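Side-chain contacts in AlbC (PDB 3OQV), which uses aminoacyl-tRNAs as substrates to form cyclodipeptides without ATP, joining phenylalanine and leucine on the route to the antibacterial albonoursin: residues A[64-69]-A[94-99]; A[72-77]-A[154-159]; A[134-139]-A[178-183]; A[209-214]-A[225-230]. One frame throughout, in Å; residues are numbered along the deposited sequence.

Interaction 1 of 4, residues A[64-69]-A[94-99]; sequences VVYVDT and KDLRRR
The parallel sheet of the Rossmann fold meets the long helix 82-107 here, where Tyr66 of strand 59-67 reaches across to Leu96 and Arg97. The strand presents Tyr66 to the helix, and its CG sits between the backbone N and the carbonyl carbon (chi1 66°), which carries the ring outward toward Arg97. At the root of the side chain the packing is apolar: Tyr66 CB lies 4.1 Å from Leu96 CD2, and this leucine, which also touches Ile36 of strand 29-37, suits a buried seat between helix and sheet. At the far end Arg97 NE donates to Tyr66 OH over 2.9 Å, with an N-H...O angle of 149°. The hydroxyl lies in the plane of the guanidinium, at its edge, while ring and guanidinium planes stand 76° apart. A water extends the polar rim, accepting from Arg97 NH2 at 2.7 Å and donating to Asp68 OD2 at 2.8 Å, so aspartate and arginine are joined through it without direct contact; Asp68 OD2 also hydrogen-bonds Ser120 OG. Tyrosine and arginine fit this place because each has an apolar stem and a polar end. Apolar inside and polar at the margin, the contact is typical of a helix packed on the parallel sheet of a Rossmann fold.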
loop_
_atom_site.group_PDB
_atom_site.type_symbol
_atom_site.label_atom_id
_atom_site.label_comp_id
_atom_site.label_asym_id
_atom_site.label_seq_id
_atom_site.Cartn_x
_atom_site.Cartn_y
_atom_site.Cartn_z
ATOM N N VAL A 64 -2.347 1.285 -9.684
ATOM C CA VAL A 64 -2.007 2.235 -8.634
ATOM C C VAL A 64 -3.139 2.223 -7.620
ATOM O O VAL A 64 -4.316 2.406 -7.975
ATOM C CB VAL A 64 -1.843 3.665 -9.172
ATOM C CG1 VAL A 64 -1.371 4.585 -8.063
ATOM C CG2 VAL A 64 -0.874 3.696 -10.329
ATOM N N VAL A 65 -2.808 1.871 -6.388
ATOM C CA VAL A 65 -3.815 1.753 -5.354
ATOM C C VAL A 65 -3.439 2.709 -4.243
ATOM O O VAL A 65 -2.348 2.633 -3.680
ATOM C CB VAL A 65 -3.929 0.317 -4.824
ATOM C CG1 VAL A 65 -5.000 0.214 -3.741
ATOM C CG2 VAL A 65 -4.237 -0.646 -5.988
ATOM N N TYR A 66 -4.331 3.649 -3.958
ATOM C CA TYR A 66 -4.121 4.514 -2.819
ATOM C C TYR A 66 -4.961 4.076 -1.618
ATOM O O TYR A 66 -6.092 3.609 -1.765
ATOM C CB TYR A 66 -4.354 5.978 -3.195
ATOM C CG TYR A 66 -5.773 6.325 -3.564
ATOM C CD1 TYR A 66 -6.640 6.856 -2.609
ATOM C CD2 TYR A 66 -6.212 6.243 -4.880
ATOM C CE1 TYR A 66 -7.928 7.228 -2.934
ATOM C CE2 TYR A 66 -7.516 6.644 -5.227
ATOM C CZ TYR A 66 -8.357 7.134 -4.238
ATOM O OH TYR A 66 -9.647 7.525 -4.530
ATOM N N VAL A 67 -4.333 4.063 -0.452
ATOM C CA VAL A 67 -4.924 3.405 0.709
ATOM C C VAL A 67 -5.760 4.410 1.497
ATOM O O VAL A 67 -5.226 5.287 2.174
ATOM C CB VAL A 67 -3.847 2.816 1.615
ATOM C CG1 VAL A 67 -4.499 2.022 2.750
ATOM C CG2 VAL A 67 -2.925 1.923 0.800
ATOM N N ASP A 68 -7.074 4.284 1.380
ATOM C CA ASP A 68 -8.002 5.259 1.932
ATOM C C ASP A 68 -8.741 4.676 3.134
ATOM O O ASP A 68 -9.571 5.346 3.734
ATOM C CB ASP A 68 -8.988 5.749 0.860
ATOM C CG ASP A 68 -9.818 4.621 0.250
ATOM O OD1 ASP A 68 -9.327 3.475 0.149
ATOM O OD2 ASP A 68 -10.961 4.900 -0.172
ATOM N N THR A 69 -8.365 3.465 3.539
ATOM C CA THR A 69 -9.174 2.683 4.476
ATOM C C THR A 69 -8.548 2.663 5.866
ATOM O O THR A 69 -7.322 2.548 5.999
ATOM C CB THR A 69 -9.334 1.229 3.989
ATOM O OG1 THR A 69 -8.070 0.740 3.527
ATOM C CG2 THR A 69 -10.333 1.167 2.845
ATOM N N LYS A 94 -8.415 14.124 -0.158
ATOM C CA LYS A 94 -8.557 15.117 -1.210
ATOM C C LYS A 94 -7.196 15.544 -1.733
ATOM O O LYS A 94 -7.018 15.708 -2.936
ATOM C CB LYS A 94 -9.323 16.351 -0.721
ATOM C CG LYS A 94 -10.818 16.204 -0.810
ATOM C CD LYS A 94 -11.509 17.374 -0.137
ATOM C CE LYS A 94 -12.905 17.544 -0.692
ATOM N NZ LYS A 94 -13.339 16.310 -1.400
ATOM N N ASP A 95 -6.261 15.794 -0.824
ATOM C CA ASP A 95 -4.917 16.220 -1.209
ATOM C C ASP A 95 -4.204 15.119 -2.019
ATOM O O ASP A 95 -3.658 15.375 -3.099
ATOM C CB ASP A 95 -4.103 16.583 0.037
ATOM C CG ASP A 95 -4.603 17.858 0.721
ATOM O OD1 ASP A 95 -5.449 18.567 0.133
ATOM O OD2 ASP A 95 -4.147 18.152 1.853
ATOM N N LEU A 96 -4.254 13.894 -1.510
ATOM C CA LEU A 96 -3.722 12.719 -2.237
ATOM C C LEU A 96 -4.256 12.580 -3.665
ATOM O O LEU A 96 -3.476 12.482 -4.624
ATOM C CB LEU A 96 -4.011 11.447 -1.444
ATOM C CG LEU A 96 -3.314 10.150 -1.865
ATOM C CD1 LEU A 96 -1.867 10.415 -2.122
ATOM C CD2 LEU A 96 -3.475 9.113 -0.773
ATOM N N ARG A 97 -5.579 12.600 -3.816
ATOM C CA ARG A 97 -6.204 12.452 -5.128
ATOM C C ARG A 97 -5.853 13.558 -6.099
ATOM O O ARG A 97 -5.615 13.290 -7.272
ATOM C CB ARG A 97 -7.720 12.360 -5.012
ATOM C CG ARG A 97 -8.206 11.025 -4.481
ATOM C CD ARG A 97 -9.722 10.946 -4.568
ATOM N NE ARG A 97 -10.260 10.164 -3.461
ATOM C CZ ARG A 97 -10.778 10.691 -2.359
ATOM N NH1 ARG A 97 -10.866 12.011 -2.222
ATOM N NH2 ARG A 97 -11.218 9.896 -1.395
ATOM N N ARG A 98 -5.900 14.804 -5.628
ATOM C CA ARG A 98 -5.535 15.946 -6.458
ATOM C C ARG A 98 -4.092 15.830 -6.947
ATOM O O ARG A 98 -3.794 16.042 -8.125
ATOM C CB ARG A 98 -5.745 17.252 -5.684
ATOM C CG ARG A 98 -7.104 17.320 -5.002
ATOM C CD ARG A 98 -7.387 18.660 -4.304
ATOM N NE ARG A 98 -8.823 18.807 -4.062
ATOM C CZ ARG A 98 -9.360 19.551 -3.101
ATOM N NH1 ARG A 98 -8.584 20.262 -2.293
ATOM N NH2 ARG A 98 -10.679 19.587 -2.949
ATOM N N ARG A 99 -3.198 15.461 -6.040
ATOM C CA ARG A 99 -1.793 15.325 -6.391
ATOM C C ARG A 99 -1.592 14.164 -7.389
ATOM O O ARG A 99 -0.871 14.308 -8.376
ATOM C CB ARG A 99 -0.950 15.148 -5.119
ATOM C CG ARG A 99 0.413 14.504 -5.321
ATOM C CD ARG A 99 1.370 14.834 -4.168
ATOM N NE ARG A 99 0.702 15.533 -3.068
ATOM C CZ ARG A 99 0.213 14.935 -1.981
ATOM N NH1 ARG A 99 -0.377 15.650 -1.030
ATOM N NH2 ARG A 99 0.313 13.620 -1.841
HETATM O O HOH W 1 -11.527 7.182 -1.652
#

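Interaction 2 of 4, residues A[72-77]-A[154-159]; sequences DEMLIA and RAVVMN
Met74 of helix 71-78 points its side chain at helix 143-158 and crosses that of Val157 at about a right angle, so that a methyl group, and not the length of the chain, makes the touch. Its CG lies opposite the backbone N (chi1 -169°), and the chain then turns about the CB-CG bond (chi2 60°) and again about the CG-SD bond, which swings CE round to the two valines. CE approaches Val157 CG2 to 3.9 Å and Val156 CG1 less closely, at 4.4 Å. On Val157 the branch used is the one beside the backbone N, since CG1 takes the position opposite N. The backbones stay apart: the nearest CA atoms, those of Met74 and Val157, are 8.2 Å from each other. A flexible, unbranched methionine suits such a span, while the beta-branched valines offer short methyl groups held close to their own helix.

Around this point Met74 also touches His171 of helix 169-193 and Arg160, and Val157 packs on Ile167. Val156 touches Val179 of helix 169-193, and its side chain is about 4 Å from that of Tyr178 on that helix, a residue that may take part in aminoacyl-tRNA binding. No hydrogen bond crosses between residues 72-77 and 154-159. With one methyl touching two others and only 96 Å² buried, the contact must rest on dispersion and the hydrophobic effect, forces that impose little directional constraint on the methionine.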
loop_
_atom_site.group_PDB
_atom_site.type_symbol
_atom_site.label_atom_id
_atom_site.label_comp_id
_atom_site.label_asym_id
_atom_site.label_seq_id
_atom_site.Cartn_x
_atom_site.Cartn_y
_atom_site.Cartn_z
ATOM N N ASP A 72 -9.052 6.592 9.786
ATOM C CA ASP A 72 -9.771 7.307 10.839
ATOM C C ASP A 72 -9.591 6.650 12.209
ATOM O O ASP A 72 -9.438 7.339 13.220
ATOM C CB ASP A 72 -11.256 7.472 10.483
ATOM C CG ASP A 72 -11.961 6.143 10.239
ATOM O OD1 ASP A 72 -11.316 5.170 9.780
ATOM O OD2 ASP A 72 -13.179 6.079 10.506
ATOM N N GLU A 73 -9.531 5.322 12.230
ATOM C CA GLU A 73 -9.328 4.577 13.473
ATOM C C GLU A 73 -8.019 4.941 14.164
ATOM O O GLU A 73 -7.918 4.891 15.387
ATOM C CB GLU A 73 -9.360 3.071 13.212
ATOM C CG GLU A 73 -10.705 2.563 12.761
ATOM C CD GLU A 73 -10.604 1.229 12.045
ATOM O OE1 GLU A 73 -9.890 0.331 12.548
ATOM O OE2 GLU A 73 -11.224 1.088 10.969
ATOM N N MET A 74 -7.009 5.291 13.375
ATOM C CA MET A 74 -5.709 5.630 13.926
ATOM C C MET A 74 -5.761 7.022 14.535
ATOM O O MET A 74 -5.178 7.271 15.588
ATOM C CB MET A 74 -4.631 5.575 12.840
ATOM C CG MET A 74 -3.196 5.654 13.368
ATOM S SD MET A 74 -2.762 4.313 14.508
ATOM C CE MET A 74 -2.511 2.952 13.352
ATOM N N LEU A 75 -6.472 7.926 13.870
ATOM C CA LEU A 75 -6.653 9.276 14.389
ATOM C C LEU A 75 -7.458 9.254 15.685
ATOM O O LEU A 75 -7.191 10.018 16.610
ATOM C CB LEU A 75 -7.344 10.153 13.353
ATOM C CG LEU A 75 -6.516 10.436 12.100
ATOM C CD1 LEU A 75 -7.402 11.051 11.023
ATOM C CD2 LEU A 75 -5.341 11.351 12.431
ATOM N N ILE A 76 -8.432 8.356 15.750
ATOM C CA ILE A 76 -9.205 8.165 16.961
ATOM C C ILE A 76 -8.366 7.612 18.114
ATOM O O ILE A 76 -8.391 8.161 19.219
ATOM C CB ILE A 76 -10.438 7.305 16.700
ATOM C CG1 ILE A 76 -11.413 8.085 15.817
ATOM C CG2 ILE A 76 -11.086 6.892 18.007
ATOM C CD1 ILE A 76 -12.473 7.239 15.146
ATOM N N ALA A 77 -7.567 6.582 17.836
ATOM C CA ALA A 77 -6.520 6.143 18.763
ATOM C C ALA A 77 -5.697 7.306 19.323
ATOM O O ALA A 77 -5.331 7.308 20.497
ATOM C CB ALA A 77 -5.601 5.115 18.088
ATOM N N ARG A 154 3.360 -2.581 13.768
ATOM C CA ARG A 154 4.188 -1.715 14.588
ATOM C C ARG A 154 4.873 -0.638 13.766
ATOM O O ARG A 154 4.946 0.515 14.193
ATOM C CB ARG A 154 5.205 -2.535 15.382
ATOM C CG ARG A 154 4.540 -3.518 16.328
ATOM C CD ARG A 154 5.477 -4.059 17.399
ATOM N NE ARG A 154 4.699 -4.797 18.392
ATOM C CZ ARG A 154 4.235 -4.282 19.527
ATOM N NH1 ARG A 154 4.584 -3.059 19.908
ATOM N NH2 ARG A 154 3.477 -5.023 20.321
ATOM N N ALA A 155 5.344 -1.002 12.575
ATOM C CA ALA A 155 5.944 -0.019 11.679
ATOM C C ALA A 155 4.939 1.037 11.242
ATOM O O ALA A 155 5.261 2.218 11.211
ATOM C CB ALA A 155 6.593 -0.698 10.462
ATOM N N VAL A 156 3.716 0.618 10.918
ATOM C CA VAL A 156 2.665 1.568 10.575
ATOM C C VAL A 156 2.387 2.507 11.747
ATOM O O VAL A 156 2.311 3.726 11.575
ATOM C CB VAL A 156 1.345 0.850 10.196
ATOM C CG1 VAL A 156 0.204 1.854 10.087
ATOM C CG2 VAL A 156 1.509 0.051 8.898
ATOM N N VAL A 157 2.224 1.934 12.936
ATOM C CA VAL A 157 1.905 2.727 14.114
ATOM C C VAL A 157 3.032 3.709 14.402
ATOM O O VAL A 157 2.804 4.910 14.551
ATOM C CB VAL A 157 1.678 1.835 15.361
ATOM C CG1 VAL A 157 1.655 2.692 16.614
ATOM C CG2 VAL A 157 0.362 1.069 15.229
ATOM N N MET A 158 4.255 3.194 14.443
ATOM C CA MET A 158 5.384 3.973 14.932
ATOM C C MET A 158 5.722 5.085 13.950
ATOM O O MET A 158 6.425 6.034 14.288
ATOM C CB MET A 158 6.598 3.073 15.176
ATOM C CG MET A 158 6.435 2.136 16.376
ATOM S SD MET A 158 6.292 3.001 17.966
ATOM C CE MET A 158 7.154 4.533 17.590
ATOM N N ASN A 159 5.139 5.011 12.763
ATOM C CA ASN A 159 5.470 5.952 11.705
ATOM C C ASN A 159 4.269 6.770 11.251
ATOM O O ASN A 159 4.335 7.475 10.245
ATOM C CB ASN A 159 6.119 5.229 10.519
ATOM C CG ASN A 159 7.479 4.628 10.872
ATOM O OD1 ASN A 159 8.384 5.334 11.324
ATOM N ND2 ASN A 159 7.618 3.316 10.684
#

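Interaction 3 of 4, residues A[134-139]-A[178-183]; sequences RTDRAF and YVLAEA. With DTD (dithiane diol), chain B; PO4 (phosphate ion), chain C.
Thr135 and Ala183 bring helices 126-141 and 169-193 together through small side chains: their CB atoms are 4.1 Å apart, and Thr135 CG2 rests 3.9 Å from the carbonyl O of Ala183. Small residues suit this point, where the CA atoms of the pair approach to 6.5 Å. One turn back from Ala183, Leu180 continues the apolar packing, against Phe139. Its CD1 lies over one face of the Phe139 ring, while CD2 makes the nearer atom contact, 3.9 Å from Phe139 CD1; the two side chains cross at about a right angle. With Phe139 CG opposite its backbone N (chi1 174°), the ring extends toward helix 169-193, where it also meets Leu176.

The other part is looser and bridged by water. Asp136 OD1 comes no closer than 4.4 Å to Leu180 CB, but a water lies 2.7 Å from Thr135 OG1 and donates to both Asp136 OD1 and Leu180 O. Thr135 OG1 is also bonded to Arg132 O, and Asp136 OD1 forms a salt bridge with Arg132.

The local helix axes run at 128° to each other. Away from this packing lie Tyr178 and Glu182, beside a phosphate probably from the crystallisation liquor; Glu182 also lines the dithiane diol pocket. Residues 178-182 probably bind substrate, as in relatives, and Glu182 could be critical to catalysis. Helix 126-141 packs behind the helix that probably carries active-site residues of the cyclodipeptide synthase fold.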
loop_
_atom_site.group_PDB
_atom_site.type_symbol
_atom_site.label_atom_id
_atom_site.label_comp_id
_atom_site.label_asym_id
_atom_site.label_seq_id
_atom_site.Cartn_x
_atom_site.Cartn_y
_atom_site.Cartn_z
ATOM N N ARG A 134 -8.209 -15.733 2.275
ATOM C CA ARG A 134 -7.006 -16.540 2.459
ATOM C C ARG A 134 -6.027 -15.878 3.421
ATOM O O ARG A 134 -5.459 -16.547 4.281
ATOM C CB ARG A 134 -6.311 -16.796 1.121
ATOM C CG ARG A 134 -6.822 -18.012 0.384
ATOM C CD ARG A 134 -6.168 -18.111 -0.982
ATOM N NE ARG A 134 -7.171 -18.121 -2.040
ATOM C CZ ARG A 134 -7.098 -17.412 -3.159
ATOM N NH1 ARG A 134 -6.051 -16.628 -3.401
ATOM N NH2 ARG A 134 -8.072 -17.512 -4.052
ATOM N N THR A 135 -5.815 -14.569 3.265
ATOM C CA THR A 135 -4.916 -13.838 4.159
ATOM C C THR A 135 -5.441 -13.742 5.602
ATOM O O THR A 135 -4.670 -13.886 6.548
ATOM C CB THR A 135 -4.554 -12.418 3.629
ATOM O OG1 THR A 135 -5.750 -11.651 3.408
ATOM C CG2 THR A 135 -3.746 -12.507 2.344
ATOM N N ASP A 136 -6.740 -13.493 5.762
ATOM C CA ASP A 136 -7.372 -13.542 7.082
ATOM C C ASP A 136 -7.123 -14.876 7.779
ATOM O O ASP A 136 -6.587 -14.911 8.879
ATOM C CB ASP A 136 -8.876 -13.283 6.976
ATOM C CG ASP A 136 -9.212 -11.803 6.824
ATOM O OD1 ASP A 136 -8.326 -10.946 7.048
ATOM O OD2 ASP A 136 -10.366 -11.498 6.459
ATOM N N ARG A 137 -7.458 -15.971 7.099
ATOM C CA ARG A 137 -7.183 -17.314 7.593
ATOM C C ARG A 137 -5.710 -17.544 7.927
ATOM O O ARG A 137 -5.387 -18.034 9.015
ATOM C CB ARG A 137 -7.691 -18.372 6.605
ATOM C CG ARG A 137 -6.958 -19.708 6.685
ATOM C CD ARG A 137 -7.848 -20.871 6.274
ATOM N NE ARG A 137 -8.868 -20.466 5.308
ATOM C CZ ARG A 137 -8.672 -20.398 3.992
ATOM N NH1 ARG A 137 -9.655 -19.993 3.194
ATOM N NH2 ARG A 137 -7.491 -20.722 3.474
ATOM N N ALA A 138 -4.818 -17.189 7.000
ATOM C CA ALA A 138 -3.385 -17.287 7.251
ATOM C C ALA A 138 -2.976 -16.543 8.512
ATOM O O ALA A 138 -2.133 -17.028 9.272
ATOM C CB ALA A 138 -2.579 -16.790 6.052
ATOM N N PHE A 139 -3.583 -15.383 8.757
ATOM C CA PHE A 139 -3.215 -14.586 9.925
ATOM C C PHE A 139 -3.581 -15.285 11.234
ATOM O O PHE A 139 -2.907 -15.114 12.255
ATOM C CB PHE A 139 -3.869 -13.203 9.892
ATOM C CG PHE A 139 -3.633 -12.400 11.142
ATOM C CD1 PHE A 139 -2.492 -11.624 11.279
ATOM C CD2 PHE A 139 -4.528 -12.464 12.203
ATOM C CE1 PHE A 139 -2.261 -10.903 12.440
ATOM C CE2 PHE A 139 -4.308 -11.738 13.363
ATOM C CZ PHE A 139 -3.176 -10.955 13.484
ATOM N N TYR A 178 -5.832 -1.958 9.426
ATOM C CA TYR A 178 -5.201 -1.292 8.296
ATOM C C TYR A 178 -4.333 -2.283 7.513
ATOM O O TYR A 178 -4.392 -2.352 6.285
ATOM C CB TYR A 178 -4.344 -0.134 8.834
ATOM C CG TYR A 178 -3.696 0.723 7.776
ATOM C CD1 TYR A 178 -4.353 1.834 7.249
ATOM C CD2 TYR A 178 -2.409 0.457 7.340
ATOM C CE1 TYR A 178 -3.762 2.616 6.269
ATOM C CE2 TYR A 178 -1.808 1.237 6.361
ATOM C CZ TYR A 178 -2.489 2.311 5.832
ATOM O OH TYR A 178 -1.883 3.094 4.869
ATOM N N VAL A 179 -3.534 -3.058 8.232
ATOM C CA VAL A 179 -2.549 -3.918 7.589
ATOM C C VAL A 179 -3.230 -5.142 6.962
ATOM O O VAL A 179 -2.902 -5.521 5.838
ATOM C CB VAL A 179 -1.462 -4.368 8.579
ATOM C CG1 VAL A 179 -0.754 -5.647 8.073
ATOM C CG2 VAL A 179 -0.445 -3.232 8.809
ATOM N N LEU A 180 -4.208 -5.718 7.659
ATOM C CA LEU A 180 -4.980 -6.829 7.102
ATOM C C LEU A 180 -5.760 -6.471 5.837
ATOM O O LEU A 180 -5.993 -7.339 5.006
ATOM C CB LEU A 180 -5.926 -7.444 8.146
ATOM C CG LEU A 180 -5.213 -8.126 9.314
ATOM C CD1 LEU A 180 -6.207 -8.804 10.247
ATOM C CD2 LEU A 180 -4.160 -9.118 8.821
ATOM N N ALA A 181 -6.240 -5.229 5.737
ATOM C CA ALA A 181 -6.839 -4.737 4.495
ATOM C C ALA A 181 -5.841 -4.719 3.324
ATOM O O ALA A 181 -6.230 -4.908 2.174
ATOM C CB ALA A 181 -7.470 -3.338 4.701
ATOM N N GLU A 182 -4.575 -4.433 3.622
ATOM C CA GLU A 182 -3.514 -4.323 2.607
ATOM C C GLU A 182 -2.962 -5.687 2.202
ATOM O O GLU A 182 -2.351 -5.835 1.139
ATOM C CB GLU A 182 -2.361 -3.473 3.150
ATOM C CG GLU A 182 -2.699 -1.986 3.278
ATOM C CD GLU A 182 -1.470 -1.138 3.561
ATOM O OE1 GLU A 182 -0.604 -1.591 4.332
ATOM O OE2 GLU A 182 -1.331 -0.044 2.973
ATOM N N ALA A 183 -3.160 -6.672 3.070
ATOM C CA ALA A 183 -2.450 -7.945 2.972
ATOM C C ALA A 183 -2.703 -8.722 1.672
ATOM O O ALA A 183 -1.774 -9.330 1.141
ATOM C CB ALA A 183 -2.758 -8.824 4.189
HETATM S S1 DTD B . 0.778 -2.684 -0.257
HETATM C C1 DTD B . 2.216 -2.085 0.568
HETATM C C2 DTD B . 2.525 -0.701 0.013
HETATM O O2 DTD B . 3.902 -0.377 0.249
HETATM C C3 DTD B . 1.587 0.322 0.649
HETATM O O3 DTD B . 2.217 1.604 0.764
HETATM C C4 DTD B . 0.307 0.457 -0.167
HETATM S S4 DTD B . -0.461 -1.117 -0.404
HETATM P P PO4 C . 1.486 1.447 4.443
HETATM O O1 PO4 C . 1.493 2.494 5.534
HETATM O O2 PO4 C . 0.229 1.622 3.615
HETATM O O3 PO4 C . 2.716 1.585 3.589
HETATM O O4 PO4 C . 1.476 0.079 5.095
HETATM O O HOH W 2 -5.995 -10.269 5.698
#

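Interaction 4 of 4, residues A[209-214]-A[225-230]; sequences TAFLSR and QAYVVV
Leu212 of helix 207-212 lies on Tyr227 of strand 225-229, an outermost strand of the parallel Rossmann-type sheet, in a surface contact between helix and sheet edge. Following the helix from its first residue here, Thr209 bonds back to Thr206 O and packs on Tyr202, and Ala210 turns to Ala155 of helix 143-158. Phe211 is the first to meet the strand: Tyr227 OH lies near the plane of its ring, at the edge, 4.4 Å from CE2. This is loose packing, and the hydroxyl's hydrogen bond goes instead to Phe186 O, whose residue also presents its ring to Phe211.

Leu212 then carries the contact with both methyl groups. Its CG, anti to the carbonyl carbon (chi1 -71°), directs the fork at Tyr227: CD1 sits by the stem, 3.9 Å from Tyr227 CB, and CD2 lies over the ring face. Tyrosine fits because its face takes a methyl while its hydroxyl reaches a polar partner beyond. Its side chain also lies about 4 Å from Leu200, essential for specificity, and from Tyr202, a probable substrate-binding residue. The contact is a CH-pi interaction, with Leu212 CD2 3.6 Å from the centroid of the Tyr227 ring and 4° off its normal.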
loop_
_atom_site.group_PDB
_atom_site.type_symbol
_atom_site.label_atom_id
_atom_site.label_comp_id
_atom_site.label_asym_id
_atom_site.label_seq_id
_atom_site.Cartn_x
_atom_site.Cartn_y
_atom_site.Cartn_z
ATOM N N THR A 209 8.534 -3.129 4.432
ATOM C CA THR A 209 9.871 -3.672 4.615
ATOM C C THR A 209 10.009 -4.376 5.960
ATOM O O THR A 209 10.834 -5.277 6.108
ATOM C CB THR A 209 10.974 -2.607 4.461
ATOM O OG1 THR A 209 10.939 -1.718 5.582
ATOM C CG2 THR A 209 10.781 -1.818 3.162
ATOM N N ALA A 210 9.139 -4.041 6.907
ATOM C CA ALA A 210 9.082 -4.781 8.168
ATOM C C ALA A 210 8.468 -6.169 7.990
ATOM O O ALA A 210 8.972 -7.150 8.535
ATOM C CB ALA A 210 8.330 -3.979 9.239
ATOM N N PHE A 211 7.423 -6.265 7.170
ATOM C CA PHE A 211 6.879 -7.561 6.772
ATOM C C PHE A 211 7.931 -8.403 6.046
ATOM O O PHE A 211 8.088 -9.595 6.317
ATOM C CB PHE A 211 5.632 -7.376 5.891
ATOM C CG PHE A 211 5.061 -8.661 5.364
ATOM C CD1 PHE A 211 4.250 -9.457 6.162
ATOM C CD2 PHE A 211 5.376 -9.099 4.087
ATOM C CE1 PHE A 211 3.776 -10.670 5.692
ATOM C CE2 PHE A 211 4.900 -10.308 3.614
ATOM C CZ PHE A 211 4.093 -11.089 4.415
ATOM N N LEU A 212 8.632 -7.789 5.103
ATOM C CA LEU A 212 9.540 -8.529 4.221
ATOM C C LEU A 212 10.761 -9.057 4.975
ATOM O O LEU A 212 11.388 -10.033 4.566
ATOM C CB LEU A 212 9.977 -7.646 3.043
ATOM C CG LEU A 212 8.836 -7.400 2.050
ATOM C CD1 LEU A 212 9.242 -6.447 0.943
ATOM C CD2 LEU A 212 8.326 -8.731 1.478
ATOM N N SER A 213 11.091 -8.441 6.100
ATOM C CA SER A 213 12.302 -8.843 6.812
ATOM C C SER A 213 12.067 -9.919 7.885
ATOM O O SER A 213 13.016 -10.417 8.498
ATOM C CB SER A 213 13.005 -7.620 7.403
ATOM O OG SER A 213 12.212 -7.049 8.412
ATOM N N ARG A 214 10.811 -10.302 8.094
ATOM C CA ARG A 214 10.482 -11.169 9.222
ATOM C C ARG A 214 10.947 -12.608 9.019
ATOM O O ARG A 214 11.033 -13.091 7.892
ATOM C CB ARG A 214 8.989 -11.134 9.537
ATOM N N GLN A 225 4.433 -13.517 -7.123
ATOM C CA GLN A 225 4.518 -12.287 -6.326
ATOM C C GLN A 225 5.977 -11.883 -6.179
ATOM O O GLN A 225 6.785 -12.682 -5.741
ATOM C CB GLN A 225 3.890 -12.475 -4.944
ATOM C CG GLN A 225 3.945 -11.207 -4.074
ATOM C CD GLN A 225 3.040 -10.103 -4.595
ATOM O OE1 GLN A 225 1.819 -10.251 -4.616
ATOM N NE2 GLN A 225 3.636 -9.003 -5.042
ATOM N N ALA A 226 6.311 -10.640 -6.526
ATOM C CA ALA A 226 7.670 -10.130 -6.303
ATOM C C ALA A 226 7.632 -8.744 -5.654
ATOM O O ALA A 226 6.584 -8.095 -5.617
ATOM C CB ALA A 226 8.422 -10.073 -7.603
ATOM N N TYR A 227 8.768 -8.324 -5.105
ATOM C CA TYR A 227 8.855 -7.072 -4.356
ATOM C C TYR A 227 10.131 -6.355 -4.786
ATOM O O TYR A 227 11.235 -6.826 -4.495
ATOM C CB TYR A 227 8.942 -7.356 -2.856
ATOM C CG TYR A 227 7.881 -8.277 -2.313
ATOM C CD1 TYR A 227 6.634 -7.783 -1.937
ATOM C CD2 TYR A 227 8.120 -9.641 -2.181
ATOM C CE1 TYR A 227 5.665 -8.621 -1.420
ATOM C CE2 TYR A 227 7.152 -10.491 -1.663
ATOM C CZ TYR A 227 5.926 -9.971 -1.290
ATOM O OH TYR A 227 4.960 -10.797 -0.771
ATOM N N VAL A 228 9.985 -5.234 -5.488
ATOM C CA VAL A 228 11.126 -4.580 -6.117
ATOM C C VAL A 228 11.333 -3.219 -5.477
ATOM O O VAL A 228 10.396 -2.408 -5.419
ATOM C CB VAL A 228 10.929 -4.441 -7.631
ATOM C CG1 VAL A 228 11.976 -3.532 -8.242
ATOM C CG2 VAL A 228 11.015 -5.835 -8.295
ATOM N N VAL A 229 12.495 -3.032 -4.854
ATOM C CA VAL A 229 12.780 -1.766 -4.176
ATOM C C VAL A 229 13.036 -0.668 -5.202
ATOM O O VAL A 229 13.707 -0.888 -6.202
ATOM C CB VAL A 229 13.961 -1.869 -3.176
ATOM C CG1 VAL A 229 15.272 -2.233 -3.891
ATOM C CG2 VAL A 229 14.104 -0.557 -2.394
ATOM N N VAL A 230 12.400 0.479 -5.012
ATOM C CA VAL A 230 12.589 1.573 -5.947
ATOM C C VAL A 230 13.315 2.708 -5.231
ATOM O O VAL A 230 12.851 3.187 -4.202
ATOM C CB VAL A 230 11.232 2.046 -6.514
ATOM C CG1 VAL A 230 11.392 3.366 -7.221
ATOM C CG2 VAL A 230 10.667 0.987 -7.469
#

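Interactions 1 and 4 both join a helix to the parallel sheet, on opposite sides of the chain's centre: interaction 1 uses an inner strand and is partly buried, whereas interaction 4 lies at an outermost strand and is a surface contact. Interactions 2 and 3 are helix-to-helix and partly buried. They touch through Val156 and Val179, while Tyr178 and Glu182 of residues 178-183 pack against Val67 of interaction 1, near the ligand pocket. Ala155 meets Ala210, linking interactions 2 and 4. A direct side-chain hydrogen bond crosses only in interaction 1; interactions 1 and 3 each include a bridging water, interaction 2 is wholly apolar, and interaction 4 centres on a methyl over a tyrosine face.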